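Local coordinates for cleavage and polyadenylation specificity factor 100 KD subunit (Methanosarcina mazei, PDB 2XR1), which probably terminates transcription genome-wide by cutting nascent RNA where it leaves RNA polymerase, using two zinc ions for its nuclease activity, at residues M276-L281 and I451-A456; I413-A418 and G517-Y522. All blocks are in the same frame, centred on the assembly; numbering follows the deposited sequence.

How the interactions relate
Both contacts involve the Beta-Casp region. Interaction 1 ties that region to the metallo-beta-lactamase region, whereas interaction 2 is internal to it, packing a helix on its parallel sheet. Their centres lie 18 Å apart and their nearest atoms about 4 Å, without touching; along the chain the segments alternate, 276-281, 413-418, 451-456 and 517-522. The active site, with two zinc ions, is near interaction 1: the side chain of A454 is about 9 Å from that of the zinc ligand H247 and about 13 Å from a zinc ion. Interaction 2 lies away from the annotated sites.

Interaction 1: residues M276-L281 and I451-A456; sequences MVLLQL and IWEATA
The side chain of L278 projects from one helix onto the first turn of another, where it meets E453 and A454. Its CG is anti to the backbone N (chi1 -176°), and this carries both methyls across the gap. CD1 of L278 lies 3.7 Å from CG of E453, so leucine meets the aliphatic part of the glutamate, not its carboxylate. The other methyl of L278, CD2, reaches the backbone between the two partners, 3.9 Å from N of A454, and sits 4.2 Å from CB of A454. Alanine suits this place because its short side chain lets the leucine approach the helix backbone; the CA atoms of L278 and A454 are 7.7 Å apart. E453 serves two roles: its chain bends at chi2 (53°), leaving the CG methylene beside the leucine while OE2 accepts hydrogen bonds from T147 and S145. These bonds anchor the charged end of a residue whose stem is packed against an apolar group. The contact joins helix 270-290 of the metallo-beta-lactamase region to helix 451-460 of the Beta-Casp region. Helix 146-157 also adjoins it, through T147 beside L278, and helix 423-436 packs against helix 451-460, with Q425 touching A454.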
loop_
_atom_site.group_PDB
_atom_site.type_symbol
_atom_site.label_atom_id
_atom_site.label_comp_id
_atom_site.label_asym_id
_atom_site.label_seq_id
_atom_site.Cartn_x
_atom_site.Cartn_y
_atom_site.Cartn_z
ATOM N N MET B 276 23.735 17.127 4.031
ATOM C CA MET B 276 22.667 16.580 4.838
ATOM C C MET B 276 22.963 16.765 6.334
ATOM O O MET B 276 22.088 17.154 7.113
ATOM C CB MET B 276 22.518 15.095 4.530
ATOM C CG MET B 276 21.659 14.314 5.527
ATOM S SD MET B 276 21.200 12.687 4.828
ATOM C CE MET B 276 22.738 11.764 5.022
ATOM N N VAL B 277 24.193 16.467 6.746
ATOM C CA VAL B 277 24.558 16.658 8.145
ATOM C C VAL B 277 24.462 18.144 8.525
ATOM O O VAL B 277 23.931 18.506 9.582
ATOM C CB VAL B 277 25.979 16.080 8.444
ATOM C CG1 VAL B 277 26.568 16.633 9.750
ATOM C CG2 VAL B 277 25.891 14.548 8.498
ATOM N N LEU B 278 24.973 18.994 7.648
ATOM C CA LEU B 278 24.960 20.441 7.890
ATOM C C LEU B 278 23.552 20.950 8.046
ATOM O O LEU B 278 23.219 21.622 9.036
ATOM C CB LEU B 278 25.600 21.179 6.722
ATOM C CG LEU B 278 25.719 22.679 6.914
ATOM C CD1 LEU B 278 26.659 22.954 8.051
ATOM C CD2 LEU B 278 26.185 23.315 5.654
ATOM N N LEU B 279 22.718 20.635 7.062
ATOM C CA LEU B 279 21.353 21.125 7.086
ATOM C C LEU B 279 20.530 20.519 8.206
ATOM O O LEU B 279 19.693 21.190 8.749
ATOM C CB LEU B 279 20.651 20.870 5.761
ATOM C CG LEU B 279 21.192 21.595 4.539
ATOM C CD1 LEU B 279 20.412 21.139 3.298
ATOM C CD2 LEU B 279 21.175 23.113 4.760
ATOM N N GLN B 280 20.753 19.262 8.540
ATOM C CA GLN B 280 19.998 18.636 9.608
ATOM C C GLN B 280 20.311 19.262 10.961
ATOM O O GLN B 280 19.398 19.661 11.696
ATOM C CB GLN B 280 20.238 17.130 9.628
ATOM C CG GLN B 280 19.508 16.363 8.506
ATOM C CD GLN B 280 19.808 14.875 8.500
ATOM O OE1 GLN B 280 20.569 14.395 9.313
ATOM N NE2 GLN B 280 19.195 14.137 7.586
ATOM N N LEU B 281 21.592 19.365 11.302
ATOM C CA LEU B 281 21.962 19.947 12.603
ATOM C C LEU B 281 21.429 21.344 12.691
ATOM O O LEU B 281 21.027 21.774 13.748
ATOM C CB LEU B 281 23.484 19.995 12.815
ATOM C CG LEU B 281 24.172 18.642 12.986
ATOM C CD1 LEU B 281 25.686 18.755 12.996
ATOM C CD2 LEU B 281 23.694 17.974 14.262
ATOM N N ILE B 451 25.005 29.524 4.459
ATOM C CA ILE B 451 25.322 29.605 3.044
ATOM C C ILE B 451 26.794 29.403 2.812
ATOM O O ILE B 451 27.193 28.612 1.947
ATOM C CB ILE B 451 24.911 30.945 2.440
ATOM C CG1 ILE B 451 23.391 31.005 2.340
ATOM C CG2 ILE B 451 25.523 31.124 1.067
ATOM C CD1 ILE B 451 22.915 32.343 1.923
ATOM N N TRP B 452 27.599 30.124 3.578
ATOM C CA TRP B 452 29.041 30.114 3.401
ATOM C C TRP B 452 29.686 28.745 3.669
ATOM O O TRP B 452 30.502 28.262 2.894
ATOM C CB TRP B 452 29.654 31.143 4.331
ATOM C CG TRP B 452 31.123 31.255 4.196
ATOM C CD1 TRP B 452 32.041 30.992 5.136
ATOM C CD2 TRP B 452 31.835 31.636 3.014
ATOM N NE1 TRP B 452 33.292 31.210 4.640
ATOM C CE2 TRP B 452 33.197 31.592 3.329
ATOM C CE3 TRP B 452 31.441 32.000 1.711
ATOM C CZ2 TRP B 452 34.200 31.919 2.402
ATOM C CZ3 TRP B 452 32.425 32.318 0.783
ATOM C CH2 TRP B 452 33.799 32.274 1.139
ATOM N N GLU B 453 29.347 28.132 4.791
ATOM C CA GLU B 453 29.776 26.767 5.077
ATOM C C GLU B 453 29.308 25.785 3.992
ATOM O O GLU B 453 30.058 24.865 3.609
ATOM C CB GLU B 453 29.261 26.359 6.452
ATOM C CG GLU B 453 29.614 24.944 6.916
ATOM C CD GLU B 453 31.083 24.620 6.858
ATOM O OE1 GLU B 453 31.920 25.419 7.398
ATOM O OE2 GLU B 453 31.380 23.554 6.278
ATOM N N ALA B 454 28.095 25.989 3.467
ATOM C CA ALA B 454 27.585 25.151 2.357
ATOM C C ALA B 454 28.438 25.323 1.114
ATOM O O ALA B 454 28.648 24.385 0.352
ATOM C CB ALA B 454 26.178 25.472 2.051
ATOM N N THR B 455 28.950 26.527 0.929
ATOM C CA THR B 455 29.756 26.842 -0.231
ATOM C C THR B 455 31.113 26.233 -0.075
ATOM O O THR B 455 31.646 25.701 -1.023
ATOM C CB THR B 455 29.878 28.378 -0.412
ATOM O OG1 THR B 455 28.554 28.949 -0.551
ATOM C CG2 THR B 455 30.708 28.692 -1.635
ATOM N N ALA B 456 31.696 26.332 1.113
ATOM C CA ALA B 456 32.957 25.641 1.414
ATOM C C ALA B 456 32.913 24.183 0.940
ATOM O O ALA B 456 33.817 23.726 0.273
ATOM C CB ALA B 456 33.259 25.714 2.909
#

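Interaction 2: residues I413-A418 and G517-Y522; sequences IAVIPA and GPVMEY
Strand 414-417 and helix 518-522 run nearly antiparallel, their N-to-C directions 158° apart and their axes 9.3 Å from each other at closest approach, with P417 nearest V519 (CA to CA 6.3 Å) and V415 nearest Y522 (CA to CA 7.4 Å). V519 is the helix residue that makes most of the contact, meeting both V415 and P417. CG2 of V519 lies 3.6 Å from CG1 of V415 and 4.1 Å from CB of P417, so one methyl is shared by two strand residues. The branched valines suit this layer: each presents methyls close to its backbone, and the two side chains approach each other at a slant. V415 uses its branches separately. With chi1 at 172°, CG1 of V415 swings opposite the main-chain N, which brings it to V519, while CG2 of V415 lies 4.4 Å from CB of Y522 in a looser contact one helical turn further on. P417 adds a compact apolar ring at the end of the contact nearer the start of the helix. Only the base of the Y522 side chain faces V415; the ring leads away from the strand, and its hydroxyl is hydrogen-bonded to D448. Tyrosine can thus contribute an apolar stem here and still place its polar end on a partner. This helix-on-sheet packing belongs to the Beta-Casp region's six-stranded parallel sheet, in which strand 414-417 lies between strands 506-509 and 533-536. V519 and Y522 also touch A509 of the first neighbour, V415 and P417 touch L534 of the second, and helix 492-500 flanks Y522 through R495 and I498.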
loop_
_atom_site.group_PDB
_atom_site.type_symbol
_atom_site.label_atom_id
_atom_site.label_comp_id
_atom_site.label_asym_id
_atom_site.label_seq_id
_atom_site.Cartn_x
_atom_site.Cartn_y
_atom_site.Cartn_z
ATOM N N ILE B 413 19.032 48.630 -0.230
ATOM C CA ILE B 413 19.735 47.373 -0.103
ATOM C C ILE B 413 18.839 46.197 -0.540
ATOM O O ILE B 413 17.612 46.244 -0.427
ATOM C CB ILE B 413 20.338 47.239 1.307
ATOM C CG1 ILE B 413 19.302 46.954 2.388
ATOM C CG2 ILE B 413 21.029 48.552 1.705
ATOM C CD1 ILE B 413 19.792 47.523 3.809
ATOM N N ALA B 414 19.453 45.163 -1.091
ATOM C CA ALA B 414 18.692 44.113 -1.761
ATOM C C ALA B 414 18.727 42.845 -0.930
ATOM O O ALA B 414 19.756 42.236 -0.800
ATOM C CB ALA B 414 19.259 43.871 -3.158
ATOM N N VAL B 415 17.600 42.480 -0.333
ATOM C CA VAL B 415 17.489 41.240 0.439
ATOM C C VAL B 415 17.062 40.119 -0.506
ATOM O O VAL B 415 16.124 40.275 -1.245
ATOM C CB VAL B 415 16.475 41.386 1.597
ATOM C CG1 VAL B 415 16.217 40.052 2.268
ATOM C CG2 VAL B 415 16.968 42.453 2.617
ATOM N N ILE B 416 17.797 39.018 -0.506
ATOM C CA ILE B 416 17.556 37.897 -1.402
ATOM C C ILE B 416 17.487 36.617 -0.586
ATOM O O ILE B 416 18.523 36.064 -0.255
ATOM C CB ILE B 416 18.728 37.717 -2.405
ATOM C CG1 ILE B 416 19.146 39.056 -3.023
ATOM C CG2 ILE B 416 18.374 36.711 -3.444
ATOM C CD1 ILE B 416 19.941 38.917 -4.319
ATOM N N PRO B 417 16.286 36.162 -0.221
ATOM C CA PRO B 417 16.177 34.904 0.479
ATOM C C PRO B 417 16.670 33.775 -0.363
ATOM O O PRO B 417 16.556 33.826 -1.560
ATOM C CB PRO B 417 14.683 34.741 0.719
ATOM C CG PRO B 417 14.076 35.559 -0.272
ATOM C CD PRO B 417 14.964 36.744 -0.443
ATOM N N ALA B 418 17.239 32.775 0.291
ATOM C CA ALA B 418 17.952 31.698 -0.371
ATOM C C ALA B 418 18.030 30.516 0.560
ATOM O O ALA B 418 17.868 30.639 1.750
ATOM C CB ALA B 418 19.348 32.160 -0.705
ATOM N N GLY B 517 14.318 32.024 9.788
ATOM C CA GLY B 517 15.751 32.220 9.635
ATOM C C GLY B 517 16.107 33.686 9.698
ATOM O O GLY B 517 15.242 34.535 9.904
ATOM N N PRO B 518 17.391 33.996 9.541
ATOM C CA PRO B 518 17.846 35.374 9.649
ATOM C C PRO B 518 17.212 36.328 8.614
ATOM O O PRO B 518 17.164 37.531 8.860
ATOM C CB PRO B 518 19.367 35.252 9.439
ATOM C CG PRO B 518 19.546 33.938 8.721
ATOM C CD PRO B 518 18.500 33.061 9.302
ATOM N N VAL B 519 16.720 35.818 7.482
ATOM C CA VAL B 519 16.129 36.702 6.475
ATOM C C VAL B 519 14.901 37.440 7.038
ATOM O O VAL B 519 14.526 38.519 6.581
ATOM C CB VAL B 519 15.785 35.954 5.153
ATOM C CG1 VAL B 519 14.508 35.131 5.273
ATOM C CG2 VAL B 519 15.680 36.937 4.006
ATOM N N MET B 520 14.278 36.837 8.035
ATOM C CA MET B 520 13.177 37.472 8.718
ATOM C C MET B 520 13.631 38.637 9.613
ATOM O O MET B 520 12.924 39.637 9.732
ATOM C CB MET B 520 12.370 36.426 9.484
ATOM C CG MET B 520 11.598 35.463 8.565
ATOM S SD MET B 520 10.535 36.324 7.359
ATOM C CE MET B 520 11.665 36.535 5.994
ATOM N N GLU B 521 14.813 38.528 10.203
ATOM C CA GLU B 521 15.385 39.654 10.934
ATOM C C GLU B 521 15.702 40.787 9.959
ATOM O O GLU B 521 15.334 41.926 10.196
ATOM C CB GLU B 521 16.636 39.246 11.740
ATOM C CG GLU B 521 16.404 39.094 13.250
ATOM C CD GLU B 521 17.360 38.088 13.909
ATOM O OE1 GLU B 521 17.395 36.929 13.436
ATOM O OE2 GLU B 521 18.067 38.429 14.896
ATOM N N TYR B 522 16.372 40.469 8.858
ATOM C CA TYR B 522 16.679 41.468 7.835
ATOM C C TYR B 522 15.427 42.123 7.287
ATOM O O TYR B 522 15.413 43.328 7.009
ATOM C CB TYR B 522 17.449 40.843 6.680
ATOM C CG TYR B 522 18.811 40.409 7.097
ATOM C CD1 TYR B 522 19.776 41.346 7.463
ATOM C CD2 TYR B 522 19.144 39.059 7.166
ATOM C CE1 TYR B 522 21.034 40.951 7.868
ATOM C CE2 TYR B 522 20.413 38.662 7.591
ATOM C CZ TYR B 522 21.335 39.619 7.945
ATOM O OH TYR B 522 22.575 39.227 8.347
#